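Local coordinates for leucine-rich-repeat protein (Methanosarcina barkeri, PDB 4WNR) that binds guanine nucleotides through its Roc G-domain, here holding GDP, and as a full-length protein probably also acts as a serine/threonine kinase, at residues 132-137 and 166-171; 145-150 and 170-175; 272-277 and 313-318; 282-287 and 305-310. All blocks are in the same frame, centred on the assembly; numbering follows the deposited sequence.

Interaction 1: residues 132-137 and 166-171; sequences WLKHIR and QEKYPS
K168 and Y169, where helix 162-168 gives way to a loop, lie against one side of helix 129-140. The aliphatic part of K168 lies over one face of the Y169 ring with CG offset toward the rim, while its ammonium group forms a salt bridge with E130. Its carbonyl oxygen also takes part: a bridging water donates to K168 O at 3.0 Å and accepts from R137 NH1 at 2.9 Å.

Y169, the first residue beyond the helix, supplies most of the second segment's share of the interface. L133 CB sits over the opposite face of the ring, 3.8 Å from its centroid and only 4° off the normal, a CH-pi contact. Beside it, L133 CD1 comes to 3.9 Å from Y169 CD2. The tyrosine CG stands anti to its carbonyl carbon (chi1 -54°), which turns the ring toward the helix. Its hydroxyl ends against the methylenes of K134, which cross it at a slant, with OH 3.2 Å from CG. R137 approaches near the rim: Y169 CE1 lies over one face of the guanidinium, 3.8 Å from NH1, with the two planes 44° apart.

The ring is thus sandwiched between leucine and lysine carbon at a partly buried seam of the Roc domain. Tyrosine and the long basic chains suit such a border, because carbon packs inside while the charged ends reach outward, R137 to the bridging water and K168 to E130.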
# COMPACT_ATOMS: atom_id res chain seq x y z
N TRP A 132 15.74 1.53 4.13
CA TRP A 132 14.28 1.62 4.21
C TRP A 132 13.77 3.01 4.57
O TRP A 132 12.69 3.41 4.13
CB TRP A 132 13.72 0.59 5.21
CG TRP A 132 13.57 -0.78 4.63
CD1 TRP A 132 14.35 -1.87 4.90
CD2 TRP A 132 12.58 -1.22 3.69
NE1 TRP A 132 13.91 -2.96 4.19
CE2 TRP A 132 12.83 -2.58 3.44
CE3 TRP A 132 11.52 -0.58 3.04
CZ2 TRP A 132 12.04 -3.33 2.56
CZ3 TRP A 132 10.73 -1.33 2.17
CH2 TRP A 132 11.00 -2.69 1.93
N LEU A 133 14.54 3.75 5.36
CA LEU A 133 14.15 5.10 5.77
C LEU A 133 14.20 6.09 4.59
O LEU A 133 13.32 6.94 4.47
CB LEU A 133 15.03 5.59 6.92
CG LEU A 133 14.78 4.89 8.26
CD1 LEU A 133 15.91 5.19 9.24
CD2 LEU A 133 13.44 5.29 8.85
N LYS A 134 15.21 5.97 3.74
CA LYS A 134 15.28 6.75 2.50
C LYS A 134 14.16 6.36 1.55
O LYS A 134 13.62 7.21 0.84
CB LYS A 134 16.63 6.54 1.80
CG LYS A 134 17.81 7.15 2.52
CD LYS A 134 19.11 6.89 1.77
CE LYS A 134 20.31 7.39 2.55
NZ LYS A 134 21.59 7.19 1.81
N HIS A 135 13.81 5.08 1.55
CA HIS A 135 12.75 4.55 0.70
C HIS A 135 11.39 5.10 1.11
O HIS A 135 10.61 5.54 0.27
CB HIS A 135 12.75 3.02 0.75
CG HIS A 135 12.02 2.37 -0.38
ND1 HIS A 135 10.71 1.95 -0.29
CD2 HIS A 135 12.43 2.06 -1.64
CE1 HIS A 135 10.34 1.42 -1.44
NE2 HIS A 135 11.36 1.47 -2.27
N ILE A 136 11.11 5.07 2.42
CA ILE A 136 9.85 5.59 2.97
C ILE A 136 9.76 7.11 2.79
O ILE A 136 8.67 7.65 2.58
CB ILE A 136 9.69 5.22 4.46
CG1 ILE A 136 9.53 3.70 4.61
CG2 ILE A 136 8.48 5.91 5.08
CD1 ILE A 136 9.83 3.19 6.00
N ARG A 137 10.90 7.79 2.88
CA ARG A 137 10.96 9.24 2.72
C ARG A 137 10.53 9.68 1.31
O ARG A 137 9.81 10.67 1.16
CB ARG A 137 12.37 9.75 3.01
CG ARG A 137 12.53 11.26 2.94
CD ARG A 137 13.95 11.68 3.31
NE ARG A 137 14.95 11.15 2.39
CZ ARG A 137 16.27 11.33 2.51
NH1 ARG A 137 16.77 12.03 3.52
NH2 ARG A 137 17.09 10.79 1.61
N GLN A 166 16.79 9.53 14.00
CA GLN A 166 15.61 10.37 14.21
C GLN A 166 15.85 11.84 13.83
O GLN A 166 14.91 12.55 13.45
CB GLN A 166 15.12 10.26 15.66
CG GLN A 166 15.99 10.96 16.69
CD GLN A 166 15.51 10.74 18.11
OE1 GLN A 166 14.67 9.88 18.38
NE2 GLN A 166 16.05 11.52 19.04
N GLU A 167 17.10 12.28 13.93
CA GLU A 167 17.48 13.64 13.52
C GLU A 167 17.57 13.75 12.00
O GLU A 167 17.07 14.72 11.42
CB GLU A 167 18.81 14.04 14.17
CG GLU A 167 18.70 14.33 15.66
CD GLU A 167 20.04 14.56 16.33
OE1 GLU A 167 20.07 14.63 17.58
OE2 GLU A 167 21.07 14.67 15.62
N LYS A 168 18.21 12.77 11.37
CA LYS A 168 18.32 12.73 9.91
C LYS A 168 16.96 12.48 9.26
O LYS A 168 16.69 12.97 8.16
CB LYS A 168 19.30 11.64 9.47
CG LYS A 168 19.57 11.61 7.97
CD LYS A 168 20.71 10.67 7.62
CE LYS A 168 20.96 10.65 6.12
NZ LYS A 168 22.13 9.80 5.76
N TYR A 169 16.11 11.71 9.94
CA TYR A 169 14.76 11.42 9.46
C TYR A 169 13.73 11.82 10.52
O TYR A 169 13.35 11.00 11.36
CB TYR A 169 14.63 9.93 9.12
CG TYR A 169 15.67 9.44 8.14
CD1 TYR A 169 15.48 9.56 6.77
CD2 TYR A 169 16.86 8.87 8.59
CE1 TYR A 169 16.44 9.12 5.87
CE2 TYR A 169 17.83 8.43 7.70
CZ TYR A 169 17.61 8.56 6.34
OH TYR A 169 18.58 8.12 5.47
N PRO A 170 13.28 13.09 10.50
CA PRO A 170 12.31 13.62 11.47
C PRO A 170 10.98 12.86 11.53
O PRO A 170 10.27 12.95 12.53
CB PRO A 170 12.07 15.05 10.98
CG PRO A 170 13.30 15.41 10.23
CD PRO A 170 13.76 14.15 9.58
N SER A 171 10.65 12.14 10.47
CA SER A 171 9.42 11.33 10.42
C SER A 171 9.40 10.19 11.46
O SER A 171 8.32 9.72 11.83
CB SER A 171 9.22 10.76 9.02
OG SER A 171 10.39 10.13 8.54
O HOH W 1 15.22 13.32 5.60

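Interaction 2: residues 145-150 and 170-175; sequences VLVALN and PSIKGF. With GDP (guanosine-5'-diphosphate), chain B.
The F175 ring is met from the neighbouring strand by V147, whose CB approaches obliquely to 3.6 Å from CD2, and L149 CD1 stands at the ring's edge, near its plane. The other flat group, the N150 amide, turns to the nucleotide: ND2 lies 2.9 Å from N7 of the GDP guanine, while OD1 takes a weak hydrogen bond from C180 N. N150 begins the NKxD motif of G-proteins, and its CG, anti to the backbone N (chi1 -160°), carries the amide to the base. ND2 is also hydrogen-bonded to A52 O, which ties this loop to the P-loop. With an alanine here, the guanine N7 would probably lose its amide neighbour and A52 O its side-chain donor.

Behind this site, strands 145-149 and 172-175 run parallel, at 20° to each other. V145 N donates to S171 O at 2.8 Å, and V145 O accepts from K173 N at 2.9 Å. V147 N then bonds to G174 O at 3.1 Å, so V145 and V147 pair with I172 and F175, one residue more on the second strand, an irregularity consistent with a beta bulge at K173 and G174. Branched V145, V147 and I172 favour extended backbone and, with F175, share one face; V147 CG2 lies 4.1 Å from I172 CG2.

That face is covered partly by helix 162-168, the crossover helix of this beta-alpha-beta unit, whose L165 touches I172 and F175. On the other face L146 meets helix 186-198, and strand 116-121 continues the sheet beyond 145-149.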
# COMPACT_ATOMS: atom_id res chain seq x y z
N VAL A 145 6.83 7.57 10.97
CA VAL A 145 7.40 6.23 10.93
C VAL A 145 7.64 5.71 12.34
O VAL A 145 8.16 6.43 13.19
CB VAL A 145 8.74 6.21 10.16
CG1 VAL A 145 9.29 4.79 10.04
CG2 VAL A 145 8.58 6.83 8.78
N LEU A 146 7.25 4.46 12.58
CA LEU A 146 7.55 3.78 13.84
C LEU A 146 8.44 2.57 13.56
O LEU A 146 8.05 1.66 12.83
CB LEU A 146 6.26 3.33 14.54
CG LEU A 146 5.59 4.37 15.44
CD1 LEU A 146 5.11 5.59 14.66
CD2 LEU A 146 4.42 3.74 16.19
N VAL A 147 9.64 2.58 14.12
CA VAL A 147 10.63 1.53 13.88
C VAL A 147 10.48 0.42 14.92
O VAL A 147 10.55 0.68 16.12
CB VAL A 147 12.07 2.07 13.91
CG1 VAL A 147 13.05 1.00 13.46
CG2 VAL A 147 12.20 3.30 13.01
N ALA A 148 10.29 -0.81 14.45
CA ALA A 148 10.17 -1.98 15.31
C ALA A 148 11.38 -2.89 15.16
O ALA A 148 11.60 -3.47 14.10
CB ALA A 148 8.89 -2.74 14.99
N LEU A 149 12.18 -3.00 16.22
CA LEU A 149 13.34 -3.89 16.24
C LEU A 149 12.90 -5.27 16.73
O LEU A 149 12.93 -5.56 17.92
CB LEU A 149 14.44 -3.33 17.16
CG LEU A 149 15.18 -2.08 16.68
CD1 LEU A 149 14.32 -0.83 16.80
CD2 LEU A 149 16.47 -1.90 17.46
N ASN A 150 12.48 -6.11 15.79
CA ASN A 150 11.90 -7.42 16.10
C ASN A 150 12.98 -8.48 16.35
O ASN A 150 14.14 -8.30 15.96
CB ASN A 150 10.98 -7.87 14.97
CG ASN A 150 9.98 -8.94 15.41
OD1 ASN A 150 9.38 -8.85 16.48
ND2 ASN A 150 9.80 -9.96 14.57
N PRO A 170 13.28 13.09 10.50
CA PRO A 170 12.31 13.62 11.47
C PRO A 170 10.98 12.86 11.53
O PRO A 170 10.27 12.95 12.53
CB PRO A 170 12.07 15.05 10.98
CG PRO A 170 13.30 15.41 10.23
CD PRO A 170 13.76 14.15 9.58
N SER A 171 10.65 12.14 10.47
CA SER A 171 9.42 11.33 10.42
C SER A 171 9.40 10.19 11.46
O SER A 171 8.32 9.72 11.83
CB SER A 171 9.22 10.76 9.02
OG SER A 171 10.39 10.13 8.54
N ILE A 172 10.57 9.76 11.91
CA ILE A 172 10.66 8.72 12.94
C ILE A 172 10.16 9.25 14.28
O ILE A 172 10.71 10.21 14.82
CB ILE A 172 12.11 8.19 13.10
CG1 ILE A 172 12.59 7.53 11.80
CG2 ILE A 172 12.18 7.19 14.25
CD1 ILE A 172 14.08 7.27 11.77
N LYS A 173 9.11 8.62 14.81
CA LYS A 173 8.50 9.04 16.07
C LYS A 173 8.93 8.19 17.27
O LYS A 173 8.73 8.60 18.42
CB LYS A 173 6.97 9.01 15.95
CG LYS A 173 6.41 9.82 14.80
CD LYS A 173 6.80 11.29 14.88
CE LYS A 173 6.13 12.10 13.78
NZ LYS A 173 6.63 13.50 13.74
N GLY A 174 9.49 7.01 17.01
CA GLY A 174 9.96 6.15 18.09
C GLY A 174 10.58 4.84 17.64
O GLY A 174 10.26 4.32 16.57
N PHE A 175 11.47 4.31 18.47
CA PHE A 175 12.08 3.00 18.26
C PHE A 175 11.59 2.04 19.34
O PHE A 175 11.43 2.43 20.49
CB PHE A 175 13.61 3.10 18.32
CG PHE A 175 14.20 4.02 17.29
CD1 PHE A 175 14.35 5.38 17.56
CD2 PHE A 175 14.61 3.53 16.06
CE1 PHE A 175 14.90 6.23 16.62
CE2 PHE A 175 15.16 4.38 15.11
CZ PHE A 175 15.31 5.73 15.39
PB GDP B . 7.28 -11.46 7.15
O1B GDP B . 8.09 -10.65 8.27
O2B GDP B . 5.99 -10.57 6.81
O3B GDP B . 8.11 -11.70 5.94
O3A GDP B . 6.66 -12.81 7.77
PA GDP B . 6.98 -13.35 9.26
O1A GDP B . 7.03 -12.26 10.25
O2A GDP B . 5.76 -14.36 9.55
O5' GDP B . 8.30 -14.27 9.16
C5' GDP B . 9.25 -14.22 10.18
C4' GDP B . 9.54 -15.66 10.65
O4' GDP B . 10.22 -15.59 11.92
C3' GDP B . 8.28 -16.48 10.91
O3' GDP B . 8.58 -17.88 10.84
C2' GDP B . 7.90 -16.09 12.32
O2' GDP B . 7.25 -17.18 12.99
C1' GDP B . 9.25 -15.81 12.98
N9 GDP B . 9.20 -14.62 13.88
C8 GDP B . 8.56 -13.47 13.71
N7 GDP B . 8.80 -12.69 14.76
C5 GDP B . 9.60 -13.35 15.59
C6 GDP B . 10.12 -13.01 16.77
O6 GDP B . 9.89 -11.91 17.27
N1 GDP B . 10.94 -13.91 17.45
C2 GDP B . 11.19 -15.16 16.86
N2 GDP B . 11.97 -16.04 17.48
N3 GDP B . 10.64 -15.45 15.67
C4 GDP B . 9.85 -14.55 15.05

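Interaction 3: residues 272-277 and 313-318; sequences VLEPKW and GDYYYP
W277 forms an aromatic cluster with Y315 and Y317, pinning the first turn of helix 275-286 to the loop before helix 322-331 in the COR-A domain. Y317 makes an offset stack on the five-membered ring, with centroids 4.5 Å apart and planes at 27°. Y315 meets that same ring differently, in an offset edge-to-face pair, the indole edge toward the tyrosine face and the planes at 72°, while W277 CA also lies over that face.

Polar bonds lock this stacking. W277 NE1 donates almost straight to Y316 O at 3.1 Å, the oxygen lying in the indole plane. The Y317 hydroxyl in turn donates to W277 O at 2.7 Å, on a lone pair in the carbonyl plane. Tryptophan suits the place because it offers a broad surface and one N-H together. Its CG, anti to the backbone N (chi1 -177°), directs the indole toward the loop. A leucine in its place would probably leave Y316 O without its indole donor and Y317 without its stacking partner.

Farther out, Y315 OH rests 3.6 Å from K276 CB, with E274 CG nearby. F225 and Y324 add to the packing around the indole. The turn that presents W277 is helped into place by E274, the N-cap residue: its backbone O accepts from W277 N at 3.1 Å, and its OE1 caps K276 N through a weak bond of 3.5 Å.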
# COMPACT_ATOMS: atom_id res chain seq x y z
N VAL A 272 -7.67 1.19 -9.85
CA VAL A 272 -7.65 -0.20 -9.38
C VAL A 272 -8.32 -0.33 -8.01
O VAL A 272 -7.96 0.36 -7.06
CB VAL A 272 -6.21 -0.75 -9.31
CG1 VAL A 272 -6.20 -2.18 -8.78
CG2 VAL A 272 -5.57 -0.69 -10.69
N LEU A 273 -9.30 -1.24 -7.93
CA LEU A 273 -10.00 -1.54 -6.67
C LEU A 273 -9.43 -2.77 -5.97
O LEU A 273 -9.48 -2.87 -4.75
CB LEU A 273 -11.50 -1.74 -6.94
CG LEU A 273 -12.37 -0.48 -6.94
CD1 LEU A 273 -11.83 0.59 -7.88
CD2 LEU A 273 -13.80 -0.83 -7.31
N GLU A 274 -8.92 -3.72 -6.76
CA GLU A 274 -8.30 -4.94 -6.24
C GLU A 274 -6.79 -4.90 -6.47
O GLU A 274 -6.33 -5.03 -7.61
CB GLU A 274 -8.92 -6.17 -6.93
CG GLU A 274 -8.34 -7.51 -6.49
CD GLU A 274 -8.48 -7.75 -4.99
OE1 GLU A 274 -7.48 -8.16 -4.36
OE2 GLU A 274 -9.58 -7.54 -4.45
N PRO A 275 -6.00 -4.72 -5.40
CA PRO A 275 -4.53 -4.70 -5.50
C PRO A 275 -3.91 -5.95 -6.14
O PRO A 275 -2.88 -5.84 -6.81
CB PRO A 275 -4.08 -4.59 -4.04
CG PRO A 275 -5.20 -3.88 -3.37
CD PRO A 275 -6.45 -4.36 -4.04
N LYS A 276 -4.54 -7.10 -5.95
CA LYS A 276 -4.05 -8.36 -6.51
C LYS A 276 -4.08 -8.38 -8.05
O LYS A 276 -3.30 -9.10 -8.68
CB LYS A 276 -4.85 -9.55 -5.96
CG LYS A 276 -4.64 -9.79 -4.48
CD LYS A 276 -5.45 -10.98 -3.98
CE LYS A 276 -5.23 -11.21 -2.50
NZ LYS A 276 -6.03 -12.36 -1.98
N TRP A 277 -4.98 -7.60 -8.64
CA TRP A 277 -5.07 -7.46 -10.10
C TRP A 277 -3.75 -6.96 -10.69
O TRP A 277 -3.29 -7.50 -11.70
CB TRP A 277 -6.20 -6.51 -10.48
CG TRP A 277 -6.41 -6.36 -11.95
CD1 TRP A 277 -7.03 -7.25 -12.78
CD2 TRP A 277 -6.02 -5.25 -12.77
NE1 TRP A 277 -7.04 -6.77 -14.07
CE2 TRP A 277 -6.43 -5.54 -14.09
CE3 TRP A 277 -5.36 -4.05 -12.52
CZ2 TRP A 277 -6.20 -4.67 -15.15
CZ3 TRP A 277 -5.13 -3.18 -13.57
CH2 TRP A 277 -5.55 -3.50 -14.87
N GLY A 313 -9.68 -18.97 -12.26
CA GLY A 313 -9.85 -17.60 -11.78
C GLY A 313 -8.67 -16.67 -12.04
O GLY A 313 -8.29 -15.89 -11.17
N ASP A 314 -8.09 -16.77 -13.23
CA ASP A 314 -7.08 -15.81 -13.67
C ASP A 314 -7.78 -14.48 -13.94
O ASP A 314 -8.89 -14.46 -14.48
CB ASP A 314 -6.37 -16.29 -14.95
CG ASP A 314 -5.43 -17.45 -14.70
OD1 ASP A 314 -4.91 -17.59 -13.57
OD2 ASP A 314 -5.18 -18.23 -15.65
N TYR A 315 -7.13 -13.38 -13.56
CA TYR A 315 -7.71 -12.06 -13.76
C TYR A 315 -7.72 -11.69 -15.25
O TYR A 315 -6.78 -12.01 -15.97
CB TYR A 315 -6.93 -11.00 -12.98
CG TYR A 315 -7.13 -11.07 -11.48
CD1 TYR A 315 -8.39 -10.89 -10.91
CD2 TYR A 315 -6.05 -11.30 -10.62
CE1 TYR A 315 -8.58 -10.96 -9.54
CE2 TYR A 315 -6.23 -11.36 -9.25
CZ TYR A 315 -7.49 -11.19 -8.71
OH TYR A 315 -7.67 -11.25 -7.35
N TYR A 316 -8.80 -11.05 -15.68
CA TYR A 316 -8.91 -10.58 -17.06
C TYR A 316 -8.15 -9.27 -17.22
O TYR A 316 -8.35 -8.33 -16.46
CB TYR A 316 -10.38 -10.40 -17.46
CG TYR A 316 -10.58 -9.79 -18.84
CD1 TYR A 316 -9.88 -10.26 -19.95
CD2 TYR A 316 -11.50 -8.76 -19.04
CE1 TYR A 316 -10.07 -9.71 -21.20
CE2 TYR A 316 -11.70 -8.20 -20.29
CZ TYR A 316 -10.98 -8.68 -21.37
OH TYR A 316 -11.17 -8.13 -22.62
N TYR A 317 -7.26 -9.23 -18.22
CA TYR A 317 -6.47 -8.04 -18.53
C TYR A 317 -6.81 -7.55 -19.93
O TYR A 317 -6.32 -8.11 -20.91
CB TYR A 317 -4.98 -8.35 -18.42
CG TYR A 317 -4.56 -8.73 -17.02
CD1 TYR A 317 -4.28 -7.76 -16.07
CD2 TYR A 317 -4.44 -10.07 -16.64
CE1 TYR A 317 -3.89 -8.10 -14.78
CE2 TYR A 317 -4.06 -10.42 -15.36
CZ TYR A 317 -3.78 -9.43 -14.43
OH TYR A 317 -3.40 -9.78 -13.16
N PRO A 318 -7.66 -6.52 -20.04
CA PRO A 318 -7.98 -5.95 -21.35
C PRO A 318 -6.74 -5.39 -22.06
O PRO A 318 -5.84 -4.87 -21.40
CB PRO A 318 -8.96 -4.81 -21.02
CG PRO A 318 -9.56 -5.19 -19.71
CD PRO A 318 -8.48 -5.92 -18.97

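Interaction 4: residues 282-287 and 305-310; sequences VYKIIN and EILEQK
The backbone bond from N287 N to Y283 O, 2.8 Å long, closes the last turn of helix 275-286, and it is in this turn that K284 and I285 meet I306 and L307. I306 CG2 is the methyl that does most of the touching. It lies 3.4 Å from K284 O and 4.1 Å from K284 CB, and it also packs 4.3 Å from I285 CG1. This reach follows from the side-chain torsion: with CG1 beside the backbone N (chi1 -62°), CG2 is anti to it, and the branched residue can press one arm against the helix.

L307, the first residue to leave helical geometry after helix 303-306, rests CD2 against both K284 CB and I285 CG1, 4.3 Å from the former. The contact is apolar apart from the lysine. K284 suits its partly exposed place because its carbon chain runs beside the second segment, with CD 3.9 Å from I306 O. Its amine bends away at chi4 (52°) toward D314, with which it makes a long, weak ion pair. Isoleucine and leucine, by contrast, belong to the buried side.

There I285 also packs on I325 and M329 of helix 322-331 and on L291 of helix 289-292, and L307 touches Y322. On another side of the same turn, Y283 bonds through its hydroxyl to T106 and E101, joining this COR-A helix to the Roc domain.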
# COMPACT_ATOMS: atom_id res chain seq x y z
N VAL A 282 1.78 -8.39 -13.06
CA VAL A 282 3.22 -8.15 -13.10
C VAL A 282 4.00 -9.45 -12.92
O VAL A 282 5.01 -9.67 -13.60
CB VAL A 282 3.65 -7.12 -12.03
CG1 VAL A 282 5.17 -6.99 -11.97
CG2 VAL A 282 3.03 -5.76 -12.33
N TYR A 283 3.55 -10.31 -12.01
CA TYR A 283 4.23 -11.59 -11.75
C TYR A 283 4.13 -12.54 -12.94
O TYR A 283 5.06 -13.31 -13.20
CB TYR A 283 3.68 -12.28 -10.49
CG TYR A 283 3.81 -11.47 -9.21
CD1 TYR A 283 4.95 -10.71 -8.95
CD2 TYR A 283 2.80 -11.49 -8.25
CE1 TYR A 283 5.07 -9.98 -7.77
CE2 TYR A 283 2.91 -10.77 -7.08
CZ TYR A 283 4.05 -10.01 -6.84
OH TYR A 283 4.16 -9.29 -5.68
N LYS A 284 3.02 -12.48 -13.67
CA LYS A 284 2.86 -13.25 -14.90
C LYS A 284 3.94 -12.89 -15.93
O LYS A 284 4.45 -13.76 -16.62
CB LYS A 284 1.47 -13.04 -15.51
CG LYS A 284 0.42 -14.02 -14.99
CD LYS A 284 -0.97 -13.68 -15.51
CE LYS A 284 -1.87 -14.91 -15.56
NZ LYS A 284 -1.91 -15.67 -14.28
N ILE A 285 4.27 -11.60 -16.00
CA ILE A 285 5.32 -11.12 -16.90
C ILE A 285 6.70 -11.55 -16.39
O ILE A 285 7.49 -12.10 -17.15
CB ILE A 285 5.28 -9.58 -17.05
CG1 ILE A 285 3.98 -9.16 -17.74
CG2 ILE A 285 6.48 -9.07 -17.84
CD1 ILE A 285 3.65 -7.68 -17.61
N ILE A 286 6.96 -11.32 -15.11
CA ILE A 286 8.26 -11.65 -14.51
C ILE A 286 8.54 -13.15 -14.56
O ILE A 286 9.65 -13.57 -14.89
CB ILE A 286 8.36 -11.14 -13.05
CG1 ILE A 286 8.37 -9.61 -13.02
CG2 ILE A 286 9.61 -11.68 -12.36
CD1 ILE A 286 8.13 -9.01 -11.65
N ASN A 287 7.53 -13.96 -14.24
CA ASN A 287 7.65 -15.42 -14.25
C ASN A 287 7.17 -16.07 -15.55
O ASN A 287 6.79 -17.24 -15.56
CB ASN A 287 6.89 -16.02 -13.06
CG ASN A 287 7.39 -15.52 -11.72
OD1 ASN A 287 8.59 -15.32 -11.54
ND2 ASN A 287 6.48 -15.33 -10.78
N GLU A 305 -0.34 -13.68 -25.08
CA GLU A 305 -0.10 -15.04 -24.61
C GLU A 305 0.16 -15.09 -23.10
O GLU A 305 -0.29 -16.01 -22.42
CB GLU A 305 1.09 -15.66 -25.37
CG GLU A 305 1.29 -17.15 -25.14
CD GLU A 305 2.12 -17.47 -23.90
OE1 GLU A 305 3.00 -16.67 -23.52
OE2 GLU A 305 1.89 -18.55 -23.30
N ILE A 306 0.88 -14.09 -22.59
CA ILE A 306 1.25 -14.04 -21.18
C ILE A 306 0.04 -13.73 -20.29
O ILE A 306 -0.19 -14.42 -19.29
CB ILE A 306 2.35 -12.98 -20.92
CG1 ILE A 306 3.63 -13.34 -21.69
CG2 ILE A 306 2.66 -12.87 -19.43
CD1 ILE A 306 4.62 -12.20 -21.82
N LEU A 307 -0.71 -12.70 -20.66
CA LEU A 307 -1.86 -12.25 -19.86
C LEU A 307 -3.19 -12.91 -20.25
O LEU A 307 -4.25 -12.48 -19.80
CB LEU A 307 -1.99 -10.72 -19.95
CG LEU A 307 -0.74 -9.91 -19.57
CD1 LEU A 307 -0.97 -8.43 -19.84
CD2 LEU A 307 -0.36 -10.13 -18.12
N GLU A 308 -3.13 -13.95 -21.08
CA GLU A 308 -4.33 -14.70 -21.46
C GLU A 308 -4.87 -15.45 -20.25
O GLU A 308 -4.11 -15.89 -19.38
CB GLU A 308 -4.04 -15.70 -22.58
CG GLU A 308 -5.28 -16.11 -23.37
CD GLU A 308 -5.13 -17.46 -24.06
OE1 GLU A 308 -4.00 -17.80 -24.47
OE2 GLU A 308 -6.14 -18.17 -24.19
N GLN A 309 -6.19 -15.60 -20.19
CA GLN A 309 -6.84 -16.34 -19.11
C GLN A 309 -6.67 -17.85 -19.34
O GLN A 309 -7.35 -18.44 -20.17
CB GLN A 309 -8.32 -15.98 -19.02
CG GLN A 309 -8.58 -14.49 -18.87
CD GLN A 309 -9.87 -14.19 -18.14
OE1 GLN A 309 -10.82 -13.66 -18.72
NE2 GLN A 309 -9.91 -14.52 -16.85
N LYS A 310 -5.75 -18.45 -18.59
CA LYS A 310 -5.48 -19.89 -18.69
C LYS A 310 -6.60 -20.69 -18.02
O LYS A 310 -7.39 -21.35 -18.70
CB LYS A 310 -4.13 -20.23 -18.06

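How the interactions relate
From the N terminus, interaction 1 comes first: it joins helix 129-140 to the end of helix 162-168, closing a loop that contains strand 145-149. Interaction 2 opens inside that loop, at 145-150, and the two close on the same stretch, sharing P170 and S171; L133 and I136 pack on I172 and V145, so helix and sheet of the Roc domain form one block. The COR-A contacts follow in series, on the opposite side of the chain's centre. Interaction 3 closes the larger loop, from 272-277 to 313-318, and interaction 4 nests within it. Both use helix 275-286, its start and its end, and meet where Q309 touches D314 and Y316.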